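Local coordinates for protein nucleoporin NUP159 (Saccharomyces cerevisiae, PDB 1XIP) that serves as a component of the nuclear pore complex, its N-terminal beta-propeller tethering the helicase Dbp5 to the pore during mRNA export, at residues A[52-55]-A[60-63]; A[83-88]-A[117-122]; A[97-102]-A[108-113]. One frame throughout, in Å; residues are numbered along the deposited sequence.

Contact 1: residues A[52-55]-A[60-63]; sequences FVAA and AVVG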
ATOM      1  N   PHE A  52       9.237   7.211  13.137  1.00 15.13           N
ATOM      2  CA  PHE A  52       8.697   7.144  11.768  1.00 14.14           C
ATOM      3  C   PHE A  52       9.760   7.539  10.754  1.00 13.90           C
ATOM      4  O   PHE A  52      10.648   8.356  11.057  1.00 13.38           O
ATOM      5  CB  PHE A  52       7.482   8.056  11.592  1.00 14.21           C
ATOM      6  CG  PHE A  52       7.818   9.534  11.615  1.00 13.84           C
ATOM      7  CD1 PHE A  52       7.997  10.252  10.413  1.00 13.54           C
ATOM      8  CD2 PHE A  52       7.976  10.200  12.821  1.00 11.10           C
ATOM      9  CE1 PHE A  52       8.338  11.601  10.429  1.00 11.42           C
ATOM     10  CE2 PHE A  52       8.304  11.541  12.843  1.00 13.32           C
ATOM     11  CZ  PHE A  52       8.486  12.248  11.637  1.00 13.55           C
ATOM     12  N   VAL A  53       9.687   6.922   9.577  1.00 13.26           N
ATOM     13  CA  VAL A  53      10.316   7.432   8.373  1.00 13.26           C
ATOM     14  C   VAL A  53       9.239   7.855   7.410  1.00 13.06           C
ATOM     15  O   VAL A  53       8.173   7.215   7.308  1.00 13.36           O
ATOM     16  CB  VAL A  53      11.077   6.360   7.555  1.00 13.52           C
ATOM     17  CG1 VAL A  53      12.487   6.735   7.371  1.00 13.04           C
ATOM     18  CG2 VAL A  53      10.895   4.994   8.113  1.00 13.63           C
ATOM     19  N   ALA A  54       9.564   8.866   6.624  1.00 12.71           N
ATOM     20  CA  ALA A  54       8.671   9.393   5.612  1.00 12.25           C
ATOM     21  C   ALA A  54       9.534  10.030   4.559  1.00 12.07           C
ATOM     22  O   ALA A  54      10.625  10.503   4.856  1.00 11.38           O
ATOM     23  CB  ALA A  54       7.736  10.412   6.220  1.00 12.34           C
ATOM     24  N   ALA A  55       9.055   9.999   3.319  1.00 12.49           N
ATOM     25  CA  ALA A  55       9.693  10.686   2.228  1.00 13.09           C
ATOM     26  C   ALA A  55       8.650  11.325   1.295  1.00 14.18           C
ATOM     27  O   ALA A  55       7.720  10.662   0.842  1.00 14.35           O
ATOM     28  CB  ALA A  55      10.571   9.718   1.463  1.00 13.37           C
ATOM     29  N   ALA A  60      13.706  12.859   2.428  1.00 15.92           N
ATOM     30  CA  ALA A  60      13.440  11.735   3.333  1.00 14.80           C
ATOM     31  C   ALA A  60      13.772  12.097   4.789  1.00 14.16           C
ATOM     32  O   ALA A  60      14.755  12.775   5.049  1.00 14.14           O
ATOM     33  CB  ALA A  60      14.240  10.525   2.898  1.00 14.15           C
ATOM     34  N   VAL A  61      12.967  11.633   5.738  1.00 13.77           N
ATOM     35  CA  VAL A  61      13.250  11.913   7.165  1.00 13.53           C
ATOM     36  C   VAL A  61      12.986  10.732   8.097  1.00 13.51           C
ATOM     37  O   VAL A  61      12.039   9.988   7.906  1.00 13.23           O
ATOM     38  CB  VAL A  61      12.430  13.165   7.729  1.00 13.44           C
ATOM     39  CG1 VAL A  61      12.787  14.433   7.007  1.00 12.32           C
ATOM     40  CG2 VAL A  61      10.924  12.928   7.673  1.00 11.97           C
ATOM     41  N   VAL A  62      13.813  10.591   9.123  1.00 13.58           N
ATOM     42  CA  VAL A  62      13.472   9.781  10.293  1.00 13.68           C
ATOM     43  C   VAL A  62      13.192  10.737  11.476  1.00 13.56           C
ATOM     44  O   VAL A  62      13.926  11.687  11.670  1.00 13.31           O
ATOM     45  CB  VAL A  62      14.629   8.829  10.620  1.00 13.60           C
ATOM     46  CG1 VAL A  62      14.371   8.047  11.871  1.00 13.08           C
ATOM     47  CG2 VAL A  62      14.823   7.887   9.483  1.00 15.43           C
ATOM     48  N   GLY A  63      12.137  10.482  12.250  1.00 14.12           N
ATOM     49  CA  GLY A  63      11.755  11.362  13.383  1.00 14.93           C
ATOM     50  C   GLY A  63      11.047  10.658  14.556  1.00 15.50           C
ATOM     51  O   GLY A  63      10.656   9.505  14.452  1.00 15.72           O
TER

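Contact 2: residues A[83-88]-A[117-122]; sequences WEKEIP and SEFRTV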
ATOM      1  N   TRP A  83      17.034  12.787  11.681  1.00 18.48           N
ATOM      2  CA  TRP A  83      17.887  12.643  10.510  1.00 18.87           C
ATOM      3  C   TRP A  83      17.120  13.051   9.270  1.00 19.55           C
ATOM      4  O   TRP A  83      15.913  12.918   9.228  1.00 19.55           O
ATOM      5  CB  TRP A  83      18.318  11.206  10.388  1.00 18.36           C
ATOM      6  CG  TRP A  83      18.982  10.834   9.108  1.00 18.19           C
ATOM      7  CD1 TRP A  83      20.319  10.808   8.868  1.00 18.72           C
ATOM      8  CD2 TRP A  83      18.353  10.361   7.908  1.00 17.88           C
ATOM      9  NE1 TRP A  83      20.565  10.371   7.589  1.00 18.75           N
ATOM     10  CE2 TRP A  83      19.374  10.086   6.979  1.00 17.33           C
ATOM     11  CE3 TRP A  83      17.019  10.149   7.516  1.00 19.98           C
ATOM     12  CZ2 TRP A  83      19.115   9.618   5.693  1.00 16.31           C
ATOM     13  CZ3 TRP A  83      16.762   9.687   6.221  1.00 18.14           C
ATOM     14  CH2 TRP A  83      17.808   9.428   5.334  1.00 16.70           C
ATOM     15  N   GLU A  84      17.825  13.564   8.269  1.00 21.01           N
ATOM     16  CA  GLU A  84      17.218  13.894   6.976  1.00 22.65           C
ATOM     17  C   GLU A  84      18.242  13.888   5.843  1.00 22.67           C
ATOM     18  O   GLU A  84      19.429  14.137   6.049  1.00 22.69           O
ATOM     19  CB  GLU A  84      16.490  15.234   7.026  1.00 22.69           C
ATOM     20  CG  GLU A  84      17.410  16.425   6.879  1.00 27.71           C
ATOM     21  CD  GLU A  84      16.956  17.394   5.800  1.00 33.80           C
ATOM     22  OE1 GLU A  84      16.424  18.485   6.166  1.00 37.84           O
ATOM     23  OE2 GLU A  84      17.118  17.075   4.593  1.00 35.65           O
ATOM     24  N   LYS A  85      17.765  13.594   4.646  1.00 23.22           N
ATOM     25  CA  LYS A  85      18.605  13.575   3.476  1.00 23.97           C
ATOM     26  C   LYS A  85      17.748  13.817   2.258  1.00 24.84           C
ATOM     27  O   LYS A  85      16.669  13.262   2.134  1.00 25.08           O
ATOM     28  CB  LYS A  85      19.304  12.227   3.340  1.00 23.56           C
ATOM     29  CG  LYS A  85      20.191  12.129   2.120  1.00 23.49           C
ATOM     30  CD  LYS A  85      21.054  10.902   2.124  1.00 22.79           C
ATOM     31  CE  LYS A  85      21.816  10.797   0.826  1.00 23.61           C
ATOM     32  NZ  LYS A  85      22.701  11.972   0.620  1.00 25.50           N
ATOM     33  N   GLU A  86      18.239  14.652   1.361  1.00 26.02           N
ATOM     34  CA  GLU A  86      17.634  14.830   0.059  1.00 27.35           C
ATOM     35  C   GLU A  86      17.913  13.588  -0.798  1.00 27.24           C
ATOM     36  O   GLU A  86      19.064  13.288  -1.107  1.00 27.34           O
ATOM     37  CB  GLU A  86      18.194  16.094  -0.593  1.00 27.89           C
ATOM     38  CG  GLU A  86      17.651  16.397  -1.980  1.00 32.29           C
ATOM     39  CD  GLU A  86      16.753  17.628  -2.006  1.00 37.54           C
ATOM     40  OE1 GLU A  86      16.001  17.860  -1.005  1.00 39.43           O
ATOM     41  OE2 GLU A  86      16.791  18.355  -3.037  1.00 38.86           O
ATOM     42  N   ILE A  87      16.858  12.846  -1.127  1.00 27.44           N
ATOM     43  CA  ILE A  87      16.933  11.734  -2.070  1.00 27.68           C
ATOM     44  C   ILE A  87      15.754  11.847  -3.041  1.00 28.16           C
ATOM     45  O   ILE A  87      14.597  11.670  -2.649  1.00 28.27           O
ATOM     46  CB  ILE A  87      16.909  10.358  -1.355  1.00 27.40           C
ATOM     47  CG1 ILE A  87      17.673  10.411  -0.032  1.00 27.66           C
ATOM     48  CG2 ILE A  87      17.495   9.276  -2.272  1.00 27.13           C
ATOM     49  CD1 ILE A  87      17.482   9.204   0.872  1.00 28.27           C
ATOM     50  N   PRO A  88      16.056  12.156  -4.300  1.00 28.55           N
ATOM     51  CA  PRO A  88      15.034  12.402  -5.334  1.00 28.81           C
ATOM     52  C   PRO A  88      13.923  11.336  -5.538  1.00 28.78           C
ATOM     53  O   PRO A  88      12.714  11.666  -5.456  1.00 29.54           O
ATOM     54  CB  PRO A  88      15.874  12.559  -6.612  1.00 28.86           C
ATOM     55  CG  PRO A  88      17.189  13.069  -6.114  1.00 28.59           C
ATOM     56  CD  PRO A  88      17.421  12.345  -4.824  1.00 28.38           C
ATOM     57  N   SER A 117      25.174   8.546  11.056  1.00 37.62           N
ATOM     58  CA  SER A 117      26.131   9.047  10.079  1.00 37.67           C
ATOM     59  C   SER A 117      26.234   8.113   8.871  1.00 37.37           C
ATOM     60  O   SER A 117      26.625   8.541   7.778  1.00 37.76           O
ATOM     61  CB  SER A 117      27.511   9.247  10.718  1.00 37.71           C
ATOM     62  OG  SER A 117      27.750   8.301  11.746  1.00 39.20           O
ATOM     63  N   GLU A 118      25.864   6.848   9.072  1.00 36.80           N
ATOM     64  CA  GLU A 118      26.074   5.804   8.067  1.00 35.93           C
ATOM     65  C   GLU A 118      24.864   5.605   7.175  1.00 34.73           C
ATOM     66  O   GLU A 118      23.870   4.999   7.569  1.00 34.41           O
ATOM     67  CB  GLU A 118      26.482   4.487   8.726  1.00 36.18           C
ATOM     68  CG  GLU A 118      27.766   4.574   9.545  1.00 38.90           C
ATOM     69  CD  GLU A 118      28.972   3.913   8.874  1.00 41.74           C
ATOM     70  OE1 GLU A 118      28.782   2.978   8.046  1.00 43.48           O
ATOM     71  OE2 GLU A 118      30.121   4.320   9.191  1.00 41.98           O
ATOM     72  N   PHE A 119      24.961   6.141   5.968  1.00 33.69           N
ATOM     73  CA  PHE A 119      23.944   5.957   4.955  1.00 32.70           C
ATOM     74  C   PHE A 119      24.533   5.184   3.782  1.00 32.80           C
ATOM     75  O   PHE A 119      25.116   5.764   2.864  1.00 32.84           O
ATOM     76  CB  PHE A 119      23.376   7.304   4.503  1.00 32.00           C
ATOM     77  CG  PHE A 119      22.161   7.180   3.637  1.00 30.31           C
ATOM     78  CD1 PHE A 119      20.922   6.894   4.195  1.00 28.28           C
ATOM     79  CD2 PHE A 119      22.262   7.321   2.250  1.00 27.83           C
ATOM     80  CE1 PHE A 119      19.800   6.770   3.389  1.00 27.62           C
ATOM     81  CE2 PHE A 119      21.160   7.201   1.440  1.00 26.08           C
ATOM     82  CZ  PHE A 119      19.919   6.925   2.005  1.00 27.39           C
ATOM     83  N   ARG A 120      24.368   3.869   3.823  1.00 32.88           N
ATOM     84  CA  ARG A 120      25.036   2.971   2.893  1.00 32.89           C
ATOM     85  C   ARG A 120      24.169   2.601   1.707  1.00 32.38           C
ATOM     86  O   ARG A 120      22.951   2.559   1.807  1.00 32.27           O
ATOM     87  CB  ARG A 120      25.465   1.702   3.618  1.00 33.27           C
ATOM     88  CG  ARG A 120      26.779   1.850   4.380  1.00 35.67           C
ATOM     89  CD  ARG A 120      27.234   0.579   5.101  1.00 39.10           C
ATOM     90  NE  ARG A 120      28.696   0.441   5.113  1.00 41.66           N
ATOM     91  CZ  ARG A 120      29.376  -0.550   4.520  1.00 43.01           C
ATOM     92  NH1 ARG A 120      28.740  -1.506   3.846  1.00 42.77           N
ATOM     93  NH2 ARG A 120      30.702  -0.580   4.599  1.00 43.83           N
ATOM     94  N   THR A 121      24.816   2.349   0.577  1.00 32.13           N
ATOM     95  CA  THR A 121      24.167   1.718  -0.563  1.00 31.81           C
ATOM     96  C   THR A 121      24.130   0.234  -0.250  1.00 31.44           C
ATOM     97  O   THR A 121      25.153  -0.336   0.111  1.00 31.58           O
ATOM     98  CB  THR A 121      24.976   1.980  -1.867  1.00 31.84           C
ATOM     99  OG1 THR A 121      24.917   3.375  -2.202  1.00 31.51           O
ATOM    100  CG2 THR A 121      24.314   1.299  -3.072  1.00 31.53           C
ATOM    101  N   VAL A 122      22.957  -0.383  -0.343  1.00 30.84           N
ATOM    102  CA  VAL A 122      22.885  -1.826  -0.171  1.00 30.47           C
ATOM    103  C   VAL A 122      23.126  -2.490  -1.506  1.00 30.87           C
ATOM    104  O   VAL A 122      23.969  -3.380  -1.622  1.00 31.29           O
ATOM    105  CB  VAL A 122      21.553  -2.296   0.419  1.00 30.40           C
ATOM    106  CG1 VAL A 122      21.564  -3.815   0.629  1.00 28.68           C
ATOM    107  CG2 VAL A 122      21.265  -1.570   1.728  1.00 29.59           C
TER

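Contact 3: residues A[97-102]-A[108-113]; sequences GDQVLV and LYSLDL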
ATOM      1  N   GLY A  97      14.914  -4.371  11.822  1.00 25.39           N
ATOM      2  CA  GLY A  97      15.899  -4.515  12.872  1.00 25.33           C
ATOM      3  C   GLY A  97      16.279  -3.135  13.362  1.00 25.54           C
ATOM      4  O   GLY A  97      15.409  -2.307  13.623  1.00 25.46           O
ATOM      5  N   ASP A  98      17.571  -2.858  13.448  1.00 25.79           N
ATOM      6  CA  ASP A  98      18.013  -1.535  13.881  1.00 26.01           C
ATOM      7  C   ASP A  98      18.386  -0.603  12.716  1.00 24.65           C
ATOM      8  O   ASP A  98      19.227   0.267  12.856  1.00 24.18           O
ATOM      9  CB  ASP A  98      19.159  -1.670  14.880  1.00 27.29           C
ATOM     10  CG  ASP A  98      18.663  -1.975  16.300  1.00 31.62           C
ATOM     11  OD1 ASP A  98      18.261  -3.141  16.573  1.00 35.32           O
ATOM     12  OD2 ASP A  98      18.633  -1.100  17.207  1.00 35.92           O
ATOM     13  N   GLN A  99      17.727  -0.796  11.581  1.00 23.78           N
ATOM     14  CA  GLN A  99      18.034  -0.076  10.360  1.00 23.06           C
ATOM     15  C   GLN A  99      16.776   0.492   9.730  1.00 21.88           C
ATOM     16  O   GLN A  99      15.665   0.083  10.054  1.00 21.68           O
ATOM     17  CB  GLN A  99      18.671  -1.030   9.352  1.00 23.74           C
ATOM     18  CG  GLN A  99      20.141  -1.291   9.550  1.00 26.64           C
ATOM     19  CD  GLN A  99      20.683  -2.294   8.534  1.00 31.24           C
ATOM     20  OE1 GLN A  99      19.912  -2.967   7.817  1.00 31.56           O
ATOM     21  NE2 GLN A  99      22.008  -2.398   8.465  1.00 32.90           N
ATOM     22  N   VAL A 100      16.959   1.431   8.813  1.00 20.57           N
ATOM     23  CA  VAL A 100      15.878   1.884   7.963  1.00 19.72           C
ATOM     24  C   VAL A 100      16.262   1.615   6.502  1.00 19.15           C
ATOM     25  O   VAL A 100      17.341   1.998   6.048  1.00 19.45           O
ATOM     26  CB  VAL A 100      15.580   3.376   8.176  1.00 19.37           C
ATOM     27  CG1 VAL A 100      14.481   3.834   7.264  1.00 19.87           C
ATOM     28  CG2 VAL A 100      15.169   3.632   9.587  1.00 20.03           C
ATOM     29  N   LEU A 101      15.405   0.940   5.767  1.00 17.94           N
ATOM     30  CA  LEU A 101      15.695   0.754   4.371  1.00 18.08           C
ATOM     31  C   LEU A 101      15.009   1.834   3.575  1.00 18.07           C
ATOM     32  O   LEU A 101      13.889   2.199   3.869  1.00 18.15           O
ATOM     33  CB  LEU A 101      15.307  -0.643   3.890  1.00 18.26           C
ATOM     34  CG  LEU A 101      15.939  -1.798   4.683  1.00 18.71           C
ATOM     35  CD1 LEU A 101      15.485  -3.119   4.148  1.00 19.42           C
ATOM     36  CD2 LEU A 101      17.455  -1.706   4.671  1.00 18.08           C
ATOM     37  N   VAL A 102      15.726   2.385   2.597  1.00 18.03           N
ATOM     38  CA  VAL A 102      15.182   3.368   1.688  1.00 17.41           C
ATOM     39  C   VAL A 102      15.496   2.906   0.275  1.00 17.61           C
ATOM     40  O   VAL A 102      16.629   2.590  -0.044  1.00 17.46           O
ATOM     41  CB  VAL A 102      15.790   4.739   1.919  1.00 17.29           C
ATOM     42  CG1 VAL A 102      15.380   5.707   0.791  1.00 16.60           C
ATOM     43  CG2 VAL A 102      15.378   5.299   3.296  1.00 17.53           C
ATOM     44  N   LEU A 108      18.864   0.552  -3.501  1.00 24.28           N
ATOM     45  CA  LEU A 108      18.385   0.347  -2.134  1.00 23.86           C
ATOM     46  C   LEU A 108      19.422   0.890  -1.155  1.00 23.88           C
ATOM     47  O   LEU A 108      20.628   0.709  -1.372  1.00 24.40           O
ATOM     48  CB  LEU A 108      18.222  -1.150  -1.895  1.00 23.65           C
ATOM     49  CG  LEU A 108      17.239  -1.776  -0.892  1.00 24.41           C
ATOM     50  CD1 LEU A 108      17.924  -2.930  -0.142  1.00 24.30           C
ATOM     51  CD2 LEU A 108      16.614  -0.799   0.088  1.00 23.24           C
ATOM     52  N   TYR A 109      18.974   1.533  -0.076  1.00 23.63           N
ATOM     53  CA  TYR A 109      19.891   2.166   0.888  1.00 23.67           C
ATOM     54  C   TYR A 109      19.543   1.802   2.303  1.00 24.12           C
ATOM     55  O   TYR A 109      18.379   1.537   2.610  1.00 24.05           O
ATOM     56  CB  TYR A 109      19.872   3.699   0.766  1.00 23.22           C
ATOM     57  CG  TYR A 109      20.201   4.197  -0.601  1.00 22.86           C
ATOM     58  CD1 TYR A 109      21.523   4.227  -1.051  1.00 22.48           C
ATOM     59  CD2 TYR A 109      19.191   4.623  -1.469  1.00 22.52           C
ATOM     60  CE1 TYR A 109      21.836   4.667  -2.327  1.00 21.81           C
ATOM     61  CE2 TYR A 109      19.496   5.074  -2.751  1.00 21.79           C
ATOM     62  CZ  TYR A 109      20.822   5.089  -3.168  1.00 22.35           C
ATOM     63  OH  TYR A 109      21.135   5.524  -4.422  1.00 23.47           O
ATOM     64  N   SER A 110      20.558   1.831   3.165  1.00 24.56           N
ATOM     65  CA  SER A 110      20.421   1.524   4.586  1.00 25.30           C
ATOM     66  C   SER A 110      20.892   2.675   5.459  1.00 25.28           C
ATOM     67  O   SER A 110      22.004   3.186   5.272  1.00 25.41           O
ATOM     68  CB  SER A 110      21.281   0.324   4.922  1.00 25.41           C
ATOM     69  OG  SER A 110      20.499  -0.694   5.494  1.00 28.00           O
ATOM     70  N   LEU A 111      20.074   3.066   6.426  1.00 24.97           N
ATOM     71  CA  LEU A 111      20.529   3.988   7.462  1.00 25.04           C
ATOM     72  C   LEU A 111      20.600   3.277   8.810  1.00 25.84           C
ATOM     73  O   LEU A 111      19.657   2.623   9.231  1.00 26.02           O
ATOM     74  CB  LEU A 111      19.626   5.219   7.540  1.00 24.52           C
ATOM     75  CG  LEU A 111      19.725   6.080   8.798  1.00 23.27           C
ATOM     76  CD1 LEU A 111      20.908   7.021   8.703  1.00 22.02           C
ATOM     77  CD2 LEU A 111      18.439   6.844   8.996  1.00 23.22           C
ATOM     78  N   ASP A 112      21.731   3.399   9.475  1.00 27.07           N
ATOM     79  CA  ASP A 112      21.956   2.724  10.727  1.00 28.92           C
ATOM     80  C   ASP A 112      21.345   3.573  11.821  1.00 29.60           C
ATOM     81  O   ASP A 112      21.695   4.728  11.963  1.00 29.63           O
ATOM     82  CB  ASP A 112      23.457   2.575  10.925  1.00 29.47           C
ATOM     83  CG  ASP A 112      23.823   1.587  12.013  1.00 32.26           C
ATOM     84  OD1 ASP A 112      22.952   1.210  12.851  1.00 35.27           O
ATOM     85  OD2 ASP A 112      24.987   1.141  12.111  1.00 35.44           O
ATOM     86  N   LEU A 113      20.419   3.015  12.589  1.00 31.06           N
ATOM     87  CA  LEU A 113      19.625   3.835  13.507  1.00 32.61           C
ATOM     88  C   LEU A 113      20.381   4.162  14.765  1.00 33.90           C
ATOM     89  O   LEU A 113      19.958   5.019  15.538  1.00 34.19           O
ATOM     90  CB  LEU A 113      18.290   3.174  13.857  1.00 32.28           C
ATOM     91  CG  LEU A 113      17.170   3.255  12.817  1.00 32.12           C
ATOM     92  CD1 LEU A 113      16.152   2.180  13.097  1.00 31.53           C
ATOM     93  CD2 LEU A 113      16.506   4.623  12.806  1.00 31.95           C
TER

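Contact 1: residues A[52-55]-A[60-63]
Phe52 lays its ring across the backbone of Gly63 on the neighbouring strand. Gly63 N sits 4.0 Å above the ring plane, over its centre, and Phe52 CE2 comes to 3.5 Å from Gly63 CA. The first torsion explains this pose: at chi1 70° CG lies between the backbone N and the carbonyl carbon, which swings the ring over the partner strand. A beta carbon on Gly63 would fall 2.7 Å from Phe52 CZ, a clash, which is consistent with the ring needing a residue without a side chain here. Farther along the same face, Phe52 CE1 meets Val61 CG2 obliquely at 4.0 Å, and this methyl also approaches Ala54 CB.

The two segments belong to the beta hairpin of strands 51-56 and 59-64, the middle pair of a four-stranded antiparallel propeller blade. Their short axes come within 4.7 Å at 164° between directions. Phe52 with Gly63 and Ala54 with Val61 are hydrogen-bonded pairs, each closed by two backbone bonds. The Gly63 N-H is thus directed at Phe52 O (2.9 Å, 159° at the hydrogen), although its nitrogen also faces the ring.

On the opposite face lie the non-hydrogen-bonded pairs. Val53 and Val62 project together from the sheet, with Val53 CG1 3.4 Å from Val62 CG2. Beyond them Ala55 CB and Ala60 CB are 4.0 Å apart. Val53 continues onto Val93 and Phe95 of strand 90-96 in the next blade, and Ala55 onto Val90.

Contact 2: residues A[83-88]-A[117-122]
Phe119 receives Trp83, Lys85 and Ile87 around its ring, and the contact is made by side chains alone. It joins two adjacent blades of the beta-propeller through their outermost strands, 83-86 and 119-124; the backbones stay well apart, with Lys85 CA and Phe119 CA separated by 9.4 Å.

The aromatic component is two nearly parallel rings that barely overlap. The six-membered ring of Trp83 and the Phe119 ring are tilted by 26° with centroids 5.6 Å apart, so the touch is local, between Trp83 CZ2 and Phe119 CD1 at 3.6 Å.

The CH-pi component comes from Lys85. Its chain leaves with CG trans to the backbone N (chi1 179°) and stays extended as far as CE, which carries CD over one face of Phe119, 3.9 Å from the ring centroid and 19° off the normal. An alanine in place of Phe119 is likely to open a gap between the blades, leaving the Lys85 methylenes without their aromatic platform and Trp83 freer to turn.

The aliphatic component is Ile87, buried against Ala60 and Val102, which approaches from the opposite direction to Phe119 and sets its CD1 3.5 Å from Phe119 CZ.

Contact 3: residues A[97-102]-A[108-113]
Val100 and Leu113 pack closely on the face that is turned to the neighbouring blade. Their side chains run nearly perpendicular to each other, with Val100 CG2 3.6 Å from Leu113 CD2. Leu113 lies just past the end of its strand, yet its N is hydrogen-bonded to Asp98 O, and its CB folds back to 3.2 Å from that same oxygen. Val53 of that blade meets Val100, which also touches Phe95 on the adjacent strand 90-96 of its own blade. Farther along, Val102 pairs with Tyr109, CB to CB at 4.4 Å, and the Tyr109 ring goes on to meet that of Phe119.

The other face changes character along its length. Around Leu101 it is still buried: CG is trans to the carbonyl carbon (chi1 -56°), and CD2 reaches 3.3 Å from Ser110 OG. Leu108 CD2 approaches Leu101 CB at 4.0 Å. Toward Gln99 and Asp112 the packing thins and the residues become partly exposed; the Gln99 amide turns a face to Ser110, whose OG is 3.3 Å from Gln99 OE1. At the exposed Asp98, the side chain stays at least 5.0 Å from residues 108-113, and the backbone carbonyl makes the link instead.

Two reciprocal pairs of backbone bonds, Val100 with Leu111 and Val102 with Tyr109, hold the strands at 157°, the twisted antiparallel hairpin that forms the middle of a four-stranded beta-propeller blade.

In the fold
All three contacts lie in two consecutive blades of the N-terminal propeller. Contact 1 is the central hairpin of the first blade and contact 3 that of the second, their centres about 11 Å apart; contact 2 bridges the outer strands, about 11 Å from contact 1 and 9 Å from contact 3. Along the chain contact 1 closes first, and contact 3 is nested within the loop closed by contact 2. Strand 83-86 pairs with strand 59-64, and strand 119-124 with strand 107-112. Nearer the hairpins, Val53 CG1 meets Val100 CG1 at 3.5 Å. Adjacent blades are therefore joined by side chains both between the hairpins and between the outer strands within the Dbp5-interacting domain.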